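Local coordinates for cellulose-binding protein (Saccharophagus degradans, PDB 2X32) that binds octaprenyl diphosphate, a long polyisoprenoid, inside a YceI-like beta-barrel domain and is implicated in plant cell wall breakdown, at residues A[39-44]-A[86-91]; A[103-108]-A[114-119]; A[123-126]-A[130-133]. All coordinates share one frame; numbering follows the deposited sequence.

Interaction 1 of 3, residues A[39-44]-A[86-91]; sequences GGISTA and VDLAAV. With OTP ((2E,6E,10E,14E,18E,22E,26E)-3,7,11,15,19,23,27,31-octamethyldotriaconta-2,6,10,14,18,22,26,30-octaenyl trihydrogen diphosphate), chain C.
L88 reaches from the first turn of helix 88-92 to the end of strand 28-42 and the residue that follows it, where I41, S42 and T43 receive it. Traced outward from CB, its side chain first swings CG beside the backbone N, anti to the carbonyl carbon (chi1 -69°), bringing CG to 4.4 Å from S42 O. Beyond CG the two methyl branches part company. CD1 continues the extended chain (chi2 176°) and ends among backbone carbonyls, 3.4 Å from T43 O and 3.7 Å from S42 O, in plain van der Waals contact. CD2 turns inward and meets I41 CG2 at 4.0 Å, the two side chains passing one another in opposed senses.

I41 shows how a branched residue can serve two neighbours at once. CG2, anti to its own backbone N, faces the leucine, while the CG1 arm carries CD1 to 4.1 Å from C1 of the octaprenyl chain, one of the two terminal methyls. V86 touches the same end: its CG2 lies 3.6 Å from C2 and its CG1 also packs on C1, so both segments help to enclose the hydrocarbon tip.

Just before the helix, D87 takes the N-cap position. Its OD1 accepts the A90 N-H at 3.1 Å, with the donor lying above the carboxylate plane, 78° out of it, adding to the weak bond that the same amide makes to D87 O and so capping the helix start. Strand 7-24 adds Y9 against I41 and A8 against L88, and A47 of strand 46-52 touches I41 and V86. The result is a short helix leaning on a strand end beside the tail of the lipid, as at the hydrocarbon end of the ligand pocket in the lipocalin-like barrel of YceI-type domains.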
loop_
_atom_site.group_PDB
_atom_site.type_symbol
_atom_site.label_atom_id
_atom_site.label_comp_id
_atom_site.label_asym_id
_atom_site.label_seq_id
_atom_site.Cartn_x
_atom_site.Cartn_y
_atom_site.Cartn_z
ATOM N N GLY A 39 9.127 5.475 -4.105
ATOM C CA GLY A 39 9.717 5.412 -2.784
ATOM C C GLY A 39 11.169 5.138 -2.729
ATOM O O GLY A 39 11.850 5.055 -3.729
ATOM N N GLY A 40 11.641 4.966 -1.508
ATOM C CA GLY A 40 13.064 4.774 -1.247
ATOM C C GLY A 40 13.285 4.608 0.227
ATOM O O GLY A 40 12.338 4.711 1.019
ATOM N N ILE A 41 14.532 4.358 0.580
ATOM C CA ILE A 41 14.922 4.220 1.987
ATOM C C ILE A 41 16.108 5.150 2.184
ATOM O O ILE A 41 17.109 5.008 1.481
ATOM C CB ILE A 41 15.268 2.800 2.347
ATOM C CG1 ILE A 41 14.159 1.811 1.934
ATOM C CG2 ILE A 41 15.590 2.724 3.806
ATOM C CD1 ILE A 41 14.485 0.350 2.148
ATOM N N SER A 42 15.974 6.094 3.107
ATOM C CA SER A 42 17.046 7.060 3.325
ATOM C C SER A 42 18.200 6.416 4.094
ATOM O O SER A 42 18.043 5.416 4.779
ATOM C CB SER A 42 16.503 8.222 4.102
ATOM O OG SER A 42 16.257 7.885 5.469
ATOM N N THR A 43 19.378 7.045 4.013
ATOM C CA THR A 43 20.537 6.606 4.794
ATOM C C THR A 43 20.331 6.773 6.310
ATOM O O THR A 43 21.011 6.151 7.109
ATOM C CB THR A 43 21.775 7.318 4.350
ATOM O OG1 THR A 43 21.567 8.731 4.531
ATOM C CG2 THR A 43 22.157 6.958 2.871
ATOM N N ALA A 44 19.334 7.595 6.698
ATOM C CA ALA A 44 18.908 7.702 8.095
ATOM C C ALA A 44 17.903 6.650 8.556
ATOM O O ALA A 44 17.432 6.667 9.690
ATOM C CB ALA A 44 18.397 9.111 8.367
ATOM N N VAL A 86 13.595 1.737 9.515
ATOM C CA VAL A 86 14.240 0.489 9.113
ATOM C C VAL A 86 15.633 0.464 9.734
ATOM O O VAL A 86 16.241 1.520 9.885
ATOM C CB VAL A 86 14.352 0.483 7.555
ATOM C CG1 VAL A 86 15.446 -0.481 6.973
ATOM C CG2 VAL A 86 12.940 0.191 7.053
ATOM N N ASP A 87 16.075 -0.728 10.106
ATOM C CA ASP A 87 17.454 -0.994 10.574
ATOM C C ASP A 87 18.286 -1.377 9.374
ATOM O O ASP A 87 18.308 -2.502 8.941
ATOM C CB ASP A 87 17.408 -2.129 11.584
ATOM C CG ASP A 87 18.767 -2.461 12.169
ATOM O OD1 ASP A 87 19.819 -2.015 11.647
ATOM O OD2 ASP A 87 18.779 -3.142 13.224
ATOM N N LEU A 88 19.033 -0.408 8.851
ATOM C CA LEU A 88 19.817 -0.658 7.654
ATOM C C LEU A 88 20.901 -1.718 7.870
ATOM O O LEU A 88 21.261 -2.421 6.924
ATOM C CB LEU A 88 20.525 0.629 7.177
ATOM C CG LEU A 88 19.574 1.719 6.615
ATOM C CD1 LEU A 88 20.379 2.949 6.270
ATOM C CD2 LEU A 88 18.910 1.237 5.414
ATOM N N ALA A 89 21.470 -1.796 9.072
ATOM C CA ALA A 89 22.498 -2.817 9.350
ATOM C C ALA A 89 21.889 -4.226 9.337
ATOM O O ALA A 89 22.501 -5.178 8.904
ATOM C CB ALA A 89 23.228 -2.570 10.638
ATOM N N ALA A 90 20.642 -4.372 9.807
ATOM C CA ALA A 90 20.013 -5.679 9.776
ATOM C C ALA A 90 19.699 -6.097 8.336
ATOM O O ALA A 90 19.879 -7.240 7.994
ATOM C CB ALA A 90 18.712 -5.609 10.578
ATOM N N VAL A 91 19.302 -5.135 7.503
ATOM C CA VAL A 91 19.104 -5.389 6.064
ATOM C C VAL A 91 20.462 -5.747 5.418
ATOM O O VAL A 91 20.581 -6.719 4.675
ATOM C CB VAL A 91 18.474 -4.181 5.366
ATOM C CG1 VAL A 91 18.401 -4.420 3.880
ATOM C CG2 VAL A 91 17.098 -3.867 5.977
HETATM O O7 OTP C . -21.946 -4.060 -8.834
HETATM P P2 OTP C . -21.784 -2.909 -9.792
HETATM O O5 OTP C . -23.092 -2.195 -10.081
HETATM O O6 OTP C . -20.961 -3.224 -11.013
HETATM O O4 OTP C . -20.938 -1.796 -8.915
HETATM P P1 OTP C . -19.414 -1.319 -9.160
HETATM O O2 OTP C . -18.555 -2.420 -8.567
HETATM O O3 OTP C . -19.146 -0.709 -10.520
HETATM O O1 OTP C . -19.113 -0.124 -8.110
HETATM C C40 OTP C . -19.034 -0.476 -6.714
HETATM C C39 OTP C . -17.645 -0.144 -6.153
HETATM C C37 OTP C . -16.944 -0.979 -5.410
HETATM C C38 OTP C . -17.332 -2.408 -5.011
HETATM C C36 OTP C . -15.596 -0.530 -4.855
HETATM C C35 OTP C . -15.586 -0.250 -3.375
HETATM C C34 OTP C . -14.166 0.098 -2.889
HETATM C C32 OTP C . -13.651 -0.222 -1.696
HETATM C C33 OTP C . -14.385 -1.065 -0.709
HETATM C C31 OTP C . -12.186 0.157 -1.437
HETATM C C30 OTP C . -11.876 1.002 -0.227
HETATM C C29 OTP C . -10.376 1.205 -0.042
HETATM C C27 OTP C . -9.764 1.259 1.137
HETATM C C28 OTP C . -10.473 1.244 2.489
HETATM C C26 OTP C . -8.255 1.300 1.233
HETATM C C25 OTP C . -7.484 1.198 -0.065
HETATM C C24 OTP C . -6.003 0.818 0.101
HETATM C C22 OTP C . -4.967 1.653 0.055
HETATM C C23 OTP C . -5.030 3.115 -0.310
HETATM C C21 OTP C . -3.601 1.090 0.320
HETATM C C20 OTP C . -2.991 1.564 1.666
HETATM C C19 OTP C . -1.576 1.042 1.920
HETATM C C17 OTP C . -1.235 0.066 2.760
HETATM C C18 OTP C . -2.126 -0.595 3.752
HETATM C C16 OTP C . 0.199 -0.442 2.734
HETATM C C15 OTP C . 0.901 -0.275 4.050
HETATM C C14 OTP C . 2.393 -0.445 3.909
HETATM C C12 OTP C . 3.203 -1.008 4.840
HETATM C C13 OTP C . 2.656 -1.601 6.138
HETATM C C11 OTP C . 4.683 -1.103 4.661
HETATM C C10 OTP C . 5.246 -0.736 3.347
HETATM C C9 OTP C . 6.716 -1.093 3.116
HETATM C C7 OTP C . 7.759 -0.247 3.123
HETATM C C8 OTP C . 7.682 1.262 3.233
HETATM C C6 OTP C . 9.141 -0.834 2.957
HETATM C C5 OTP C . 9.886 -1.044 4.261
HETATM C C4 OTP C . 11.290 -1.534 4.057
HETATM C C2 OTP C . 11.885 -2.414 4.869
HETATM C C3 OTP C . 11.342 -3.056 6.099
HETATM C C1 OTP C . 13.306 -2.795 4.561
#

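Interaction 2 of 3, residues A[103-108]-A[114-119]; sequences DVSATL and PGVIDT. With OTP ((2E,6E,10E,14E,18E,22E,26E)-3,7,11,15,19,23,27,31-octamethyldotriaconta-2,6,10,14,18,22,26,30-octaenyl trihydrogen diphosphate), chain C.
L108 and I117 carry the tightly packed face of this antiparallel hairpin, which has one face toward the lipid and the other largely toward solvent. L108 CD2 lies 3.9 Å from I117 CD1, the side chains crossing at a slant, and the same isoleucine methyl rests 3.8 Å from C18 of the octaprenyl chain. A106 sets its CB 4.0 Å from the branch methyl C13. T119 joins in from the next hydrogen-bonded pair: with OG1 anti to the backbone N (chi1 -164°), its methyl CG2 is left between N and the carbonyl carbon, where it touches V104 CG2 at 3.8 Å and also packs on C13.

Six backbone hydrogen bonds hold the frame, two each for the pairs V104-T119, A106-I117 and L108-G115. In the central pair, the bond from I117 N to A106 O is short and nearly straight at 2.7 Å and 173°.

The other face is looser and more polar. There the S105 hydroxyl donates to D118 OD1 at 2.8 Å, approaching nearly along the C-O axis of the carboxylate, and S105 CB meets V116 CG1 at 3.8 Å. T107 lies further along this face, which is largely exposed.

On one flank, V82 and V84 of strand 79-85 pack against A106, L108 and V104. On the other, L139 and I141 of strand 130-142 cover I117 and T119, so the hairpin is flanked on both sides in the barrel wall, between strands 79-85 and 130-142.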
loop_
_atom_site.group_PDB
_atom_site.type_symbol
_atom_site.label_atom_id
_atom_site.label_comp_id
_atom_site.label_asym_id
_atom_site.label_seq_id
_atom_site.Cartn_x
_atom_site.Cartn_y
_atom_site.Cartn_z
ATOM N N ASP A 103 8.908 -6.598 12.661
ATOM C CA ASP A 103 7.680 -6.067 13.257
ATOM C C ASP A 103 7.785 -4.546 13.192
ATOM O O ASP A 103 8.726 -3.981 13.776
ATOM C CB ASP A 103 7.603 -6.530 14.693
ATOM C CG ASP A 103 7.434 -8.047 14.818
ATOM O OD1 ASP A 103 6.691 -8.600 13.997
ATOM O OD2 ASP A 103 8.040 -8.604 15.753
ATOM N N VAL A 104 6.924 -3.935 12.396
ATOM C CA VAL A 104 6.943 -2.478 12.150
ATOM C C VAL A 104 5.739 -1.771 12.712
ATOM O O VAL A 104 4.657 -2.307 12.790
ATOM C CB VAL A 104 7.058 -2.171 10.627
ATOM C CG1 VAL A 104 8.209 -2.885 9.986
ATOM C CG2 VAL A 104 5.772 -2.498 9.868
ATOM N N SER A 105 5.945 -0.485 13.042
ATOM C CA SER A 105 4.876 0.440 13.273
ATOM C C SER A 105 5.023 1.426 12.117
ATOM O O SER A 105 5.939 2.288 12.116
ATOM C CB SER A 105 5.045 1.180 14.605
ATOM O OG SER A 105 4.851 0.261 15.636
ATOM N N ALA A 106 4.237 1.211 11.081
ATOM C CA ALA A 106 4.349 2.016 9.857
ATOM C C ALA A 106 3.281 3.072 9.953
ATOM O O ALA A 106 2.143 2.779 10.312
ATOM C CB ALA A 106 4.072 1.136 8.642
ATOM N N THR A 107 3.604 4.306 9.601
ATOM C CA THR A 107 2.586 5.334 9.537
ATOM C C THR A 107 2.043 5.425 8.122
ATOM O O THR A 107 2.808 5.501 7.169
ATOM C CB THR A 107 3.162 6.666 10.012
ATOM O OG1 THR A 107 3.629 6.496 11.351
ATOM C CG2 THR A 107 2.092 7.767 10.028
ATOM N N LEU A 108 0.735 5.352 8.012
ATOM C CA LEU A 108 0.015 5.494 6.735
ATOM C C LEU A 108 -0.747 6.805 6.767
ATOM O O LEU A 108 -1.671 6.980 7.581
ATOM C CB LEU A 108 -0.932 4.330 6.461
ATOM C CG LEU A 108 -1.884 4.529 5.279
ATOM C CD1 LEU A 108 -1.132 4.644 3.925
ATOM C CD2 LEU A 108 -2.868 3.297 5.245
ATOM N N PRO A 114 -3.657 10.339 9.296
ATOM C CA PRO A 114 -2.501 9.475 9.600
ATOM C C PRO A 114 -2.814 8.439 10.676
ATOM O O PRO A 114 -3.440 8.760 11.680
ATOM C CB PRO A 114 -1.446 10.481 10.103
ATOM C CG PRO A 114 -1.771 11.723 9.293
ATOM C CD PRO A 114 -3.289 11.766 9.392
ATOM N N GLY A 115 -2.356 7.223 10.465
ATOM C CA GLY A 115 -2.559 6.142 11.393
ATOM C C GLY A 115 -1.389 5.225 11.403
ATOM O O GLY A 115 -0.585 5.238 10.498
ATOM N N VAL A 116 -1.261 4.431 12.442
ATOM C CA VAL A 116 -0.158 3.485 12.527
ATOM C C VAL A 116 -0.657 2.099 12.180
ATOM O O VAL A 116 -1.729 1.668 12.664
ATOM C CB VAL A 116 0.455 3.459 13.901
ATOM C CG1 VAL A 116 1.522 2.382 13.987
ATOM C CG2 VAL A 116 1.067 4.786 14.226
ATOM N N ILE A 117 0.094 1.420 11.315
ATOM C CA ILE A 117 -0.163 -0.006 10.973
ATOM C C ILE A 117 0.905 -0.796 11.660
ATOM O O ILE A 117 2.087 -0.663 11.362
ATOM C CB ILE A 117 -0.129 -0.232 9.456
ATOM C CG1 ILE A 117 -1.214 0.594 8.789
ATOM C CG2 ILE A 117 -0.228 -1.788 9.121
ATOM C CD1 ILE A 117 -1.148 0.485 7.297
ATOM N N ASP A 118 0.495 -1.580 12.659
ATOM C CA ASP A 118 1.383 -2.472 13.372
ATOM C C ASP A 118 1.297 -3.828 12.665
ATOM O O ASP A 118 0.262 -4.500 12.701
ATOM C CB ASP A 118 0.935 -2.601 14.848
ATOM C CG ASP A 118 1.167 -1.325 15.625
ATOM O OD1 ASP A 118 2.343 -0.867 15.663
ATOM O OD2 ASP A 118 0.180 -0.782 16.215
ATOM N N THR A 119 2.342 -4.179 11.940
ATOM C CA THR A 119 2.279 -5.416 11.136
ATOM C C THR A 119 3.671 -5.988 11.010
ATOM O O THR A 119 4.674 -5.411 11.448
ATOM C CB THR A 119 1.657 -5.163 9.768
ATOM O OG1 THR A 119 1.252 -6.409 9.155
ATOM C CG2 THR A 119 2.646 -4.434 8.844
HETATM O O7 OTP C . -21.946 -4.060 -8.834
HETATM P P2 OTP C . -21.784 -2.909 -9.792
HETATM O O5 OTP C . -23.092 -2.195 -10.081
HETATM O O6 OTP C . -20.961 -3.224 -11.013
HETATM O O4 OTP C . -20.938 -1.796 -8.915
HETATM P P1 OTP C . -19.414 -1.319 -9.160
HETATM O O2 OTP C . -18.555 -2.420 -8.567
HETATM O O3 OTP C . -19.146 -0.709 -10.520
HETATM O O1 OTP C . -19.113 -0.124 -8.110
HETATM C C40 OTP C . -19.034 -0.476 -6.714
HETATM C C39 OTP C . -17.645 -0.144 -6.153
HETATM C C37 OTP C . -16.944 -0.979 -5.410
HETATM C C38 OTP C . -17.332 -2.408 -5.011
HETATM C C36 OTP C . -15.596 -0.530 -4.855
HETATM C C35 OTP C . -15.586 -0.250 -3.375
HETATM C C34 OTP C . -14.166 0.098 -2.889
HETATM C C32 OTP C . -13.651 -0.222 -1.696
HETATM C C33 OTP C . -14.385 -1.065 -0.709
HETATM C C31 OTP C . -12.186 0.157 -1.437
HETATM C C30 OTP C . -11.876 1.002 -0.227
HETATM C C29 OTP C . -10.376 1.205 -0.042
HETATM C C27 OTP C . -9.764 1.259 1.137
HETATM C C28 OTP C . -10.473 1.244 2.489
HETATM C C26 OTP C . -8.255 1.300 1.233
HETATM C C25 OTP C . -7.484 1.198 -0.065
HETATM C C24 OTP C . -6.003 0.818 0.101
HETATM C C22 OTP C . -4.967 1.653 0.055
HETATM C C23 OTP C . -5.030 3.115 -0.310
HETATM C C21 OTP C . -3.601 1.090 0.320
HETATM C C20 OTP C . -2.991 1.564 1.666
HETATM C C19 OTP C . -1.576 1.042 1.920
HETATM C C17 OTP C . -1.235 0.066 2.760
HETATM C C18 OTP C . -2.126 -0.595 3.752
HETATM C C16 OTP C . 0.199 -0.442 2.734
HETATM C C15 OTP C . 0.901 -0.275 4.050
HETATM C C14 OTP C . 2.393 -0.445 3.909
HETATM C C12 OTP C . 3.203 -1.008 4.840
HETATM C C13 OTP C . 2.656 -1.601 6.138
HETATM C C11 OTP C . 4.683 -1.103 4.661
HETATM C C10 OTP C . 5.246 -0.736 3.347
HETATM C C9 OTP C . 6.716 -1.093 3.116
HETATM C C7 OTP C . 7.759 -0.247 3.123
HETATM C C8 OTP C . 7.682 1.262 3.233
HETATM C C6 OTP C . 9.141 -0.834 2.957
HETATM C C5 OTP C . 9.886 -1.044 4.261
HETATM C C4 OTP C . 11.290 -1.534 4.057
HETATM C C2 OTP C . 11.885 -2.414 4.869
HETATM C C3 OTP C . 11.342 -3.056 6.099
HETATM C C1 OTP C . 13.306 -2.795 4.561
#

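Interaction 3 of 3, residues A[123-126]-A[130-133]; sequences VQRL and RIMV
Strands 123-125 and 130-133 run antiparallel, at 156° between their directions, and form the end of a beta hairpin in which Q124 and M132 exchange two backbone hydrogen bonds. A third, from L126 N to R130 O at 2.9 Å, closes the pairing next to the turn.

The two faces have different jobs. On one, V123 CG2 and V133 CG1 meet at 4.3 Å, and both valines touch the bound octaprenyl chain. R125 lies on this face too: its side chain bends at chi3 (-71°), and I131 CG2 sits over one face of the guanidinium, 4.3 Å above the plane and displaced from its centre. Its NE, NH1 and NH2 bond to the carbonyls of L94, S127 and V91 respectively, so this buried group is met by three backbone oxygens, which probably offset the cost of burying its charge.

Near the turn, L126 crosses both R130 and M132. Its CD1 packs 4.0 Å from M132 CB and 4.1 Å from R130 CD, touching both side chains. The extended R130 goes on past it to form salt bridges with E177 and D12.

Q124 and M132 run alongside one another in the same sense. Q124 NE2 bonds to G97 O, while the methionine turns at chi3 to bring its methyl CE 3.2 Å from Q124 OE1.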
loop_
_atom_site.group_PDB
_atom_site.type_symbol
_atom_site.label_atom_id
_atom_site.label_comp_id
_atom_site.label_asym_id
_atom_site.label_seq_id
_atom_site.Cartn_x
_atom_site.Cartn_y
_atom_site.Cartn_z
ATOM N N VAL A 123 11.323 -9.430 4.714
ATOM C CA VAL A 123 12.379 -8.811 3.956
ATOM C C VAL A 123 13.346 -9.893 3.507
ATOM O O VAL A 123 13.888 -10.623 4.342
ATOM C CB VAL A 123 13.134 -7.771 4.787
ATOM C CG1 VAL A 123 14.316 -7.120 3.933
ATOM C CG2 VAL A 123 12.164 -6.710 5.357
ATOM N N GLN A 124 13.555 -10.003 2.214
ATOM C CA GLN A 124 14.460 -11.016 1.675
ATOM C C GLN A 124 15.481 -10.357 0.774
ATOM O O GLN A 124 15.123 -9.519 -0.090
ATOM C CB GLN A 124 13.691 -12.081 0.910
ATOM C CG GLN A 124 14.607 -13.236 0.461
ATOM C CD GLN A 124 13.875 -14.327 -0.337
ATOM O OE1 GLN A 124 12.887 -14.080 -1.038
ATOM N NE2 GLN A 124 14.418 -15.511 -0.255
ATOM N N ARG A 125 16.753 -10.721 0.954
ATOM C CA ARG A 125 17.799 -10.233 0.067
ATOM C C ARG A 125 17.842 -11.073 -1.209
ATOM O O ARG A 125 17.911 -12.306 -1.165
ATOM C CB ARG A 125 19.186 -10.242 0.722
ATOM C CG ARG A 125 20.242 -9.746 -0.237
ATOM C CD ARG A 125 21.619 -9.647 0.365
ATOM N NE ARG A 125 21.686 -8.540 1.331
ATOM C CZ ARG A 125 21.733 -7.256 1.002
ATOM N NH1 ARG A 125 21.767 -6.844 -0.270
ATOM N NH2 ARG A 125 21.719 -6.340 1.966
ATOM N N LEU A 126 17.795 -10.411 -2.358
ATOM C CA LEU A 126 17.873 -11.084 -3.621
ATOM C C LEU A 126 19.215 -11.055 -4.293
ATOM O O LEU A 126 19.547 -11.945 -5.088
ATOM C CB LEU A 126 16.814 -10.506 -4.567
ATOM C CG LEU A 126 15.371 -10.541 -4.113
ATOM C CD1 LEU A 126 14.488 -9.991 -5.224
ATOM C CD2 LEU A 126 14.916 -11.932 -3.760
ATOM N N ARG A 130 19.784 -5.731 -4.107
ATOM C CA ARG A 130 18.319 -5.740 -4.253
ATOM C C ARG A 130 17.661 -6.499 -3.137
ATOM O O ARG A 130 18.140 -7.561 -2.773
ATOM C CB ARG A 130 17.928 -6.374 -5.592
ATOM C CG ARG A 130 16.492 -6.265 -5.979
ATOM C CD ARG A 130 16.286 -6.931 -7.364
ATOM N NE ARG A 130 14.945 -6.833 -7.901
ATOM C CZ ARG A 130 14.449 -5.775 -8.521
ATOM N NH1 ARG A 130 15.097 -4.627 -8.625
ATOM N NH2 ARG A 130 13.248 -5.838 -9.018
ATOM N N ILE A 131 16.590 -5.924 -2.589
ATOM C CA ILE A 131 15.808 -6.580 -1.579
ATOM C C ILE A 131 14.335 -6.562 -1.976
ATOM O O ILE A 131 13.890 -5.719 -2.765
ATOM C CB ILE A 131 16.034 -5.932 -0.179
ATOM C CG1 ILE A 131 15.436 -4.541 -0.171
ATOM C CG2 ILE A 131 17.519 -5.990 0.261
ATOM C CD1 ILE A 131 15.524 -3.841 1.193
ATOM N N MET A 132 13.597 -7.528 -1.449
ATOM C CA MET A 132 12.167 -7.694 -1.659
ATOM C C MET A 132 11.449 -7.603 -0.302
ATOM O O MET A 132 11.817 -8.335 0.656
ATOM C CB MET A 132 11.878 -9.030 -2.355
ATOM C CG MET A 132 10.398 -9.255 -2.620
ATOM S SD MET A 132 10.069 -10.856 -3.419
ATOM C CE MET A 132 10.831 -12.017 -2.306
ATOM N N VAL A 133 10.442 -6.739 -0.240
ATOM C CA VAL A 133 9.682 -6.501 0.980
ATOM C C VAL A 133 8.218 -6.739 0.732
ATOM O O VAL A 133 7.633 -6.196 -0.195
ATOM C CB VAL A 133 9.883 -5.054 1.523
ATOM C CG1 VAL A 133 9.210 -4.866 2.881
ATOM C CG2 VAL A 133 11.391 -4.738 1.623
#

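How the interactions relate
The three contacts meet one bound lipid at two levels. Interaction 2 grips the middle of the octaprenyl chain, while interactions 1 and 3 meet near its hydrocarbon end, far from the diphosphate, which K24 helps to hold. Interactions 1 and 3 touch directly, their centres 12 Å apart: V91 O lies 3.0 Å from R125 NH2, a probable hydrogen bond, and V91 CG1 packs 4.0 Å from I131 CD1. The short helix is thereby tied to the 123-126/130-133 hairpin. Interactions 1 and 2 do not touch, coming no nearer than about 6 Å between atoms. Interactions 2 and 3 share strand 115-125, their centres about 20 Å apart, so a single strand spans both levels.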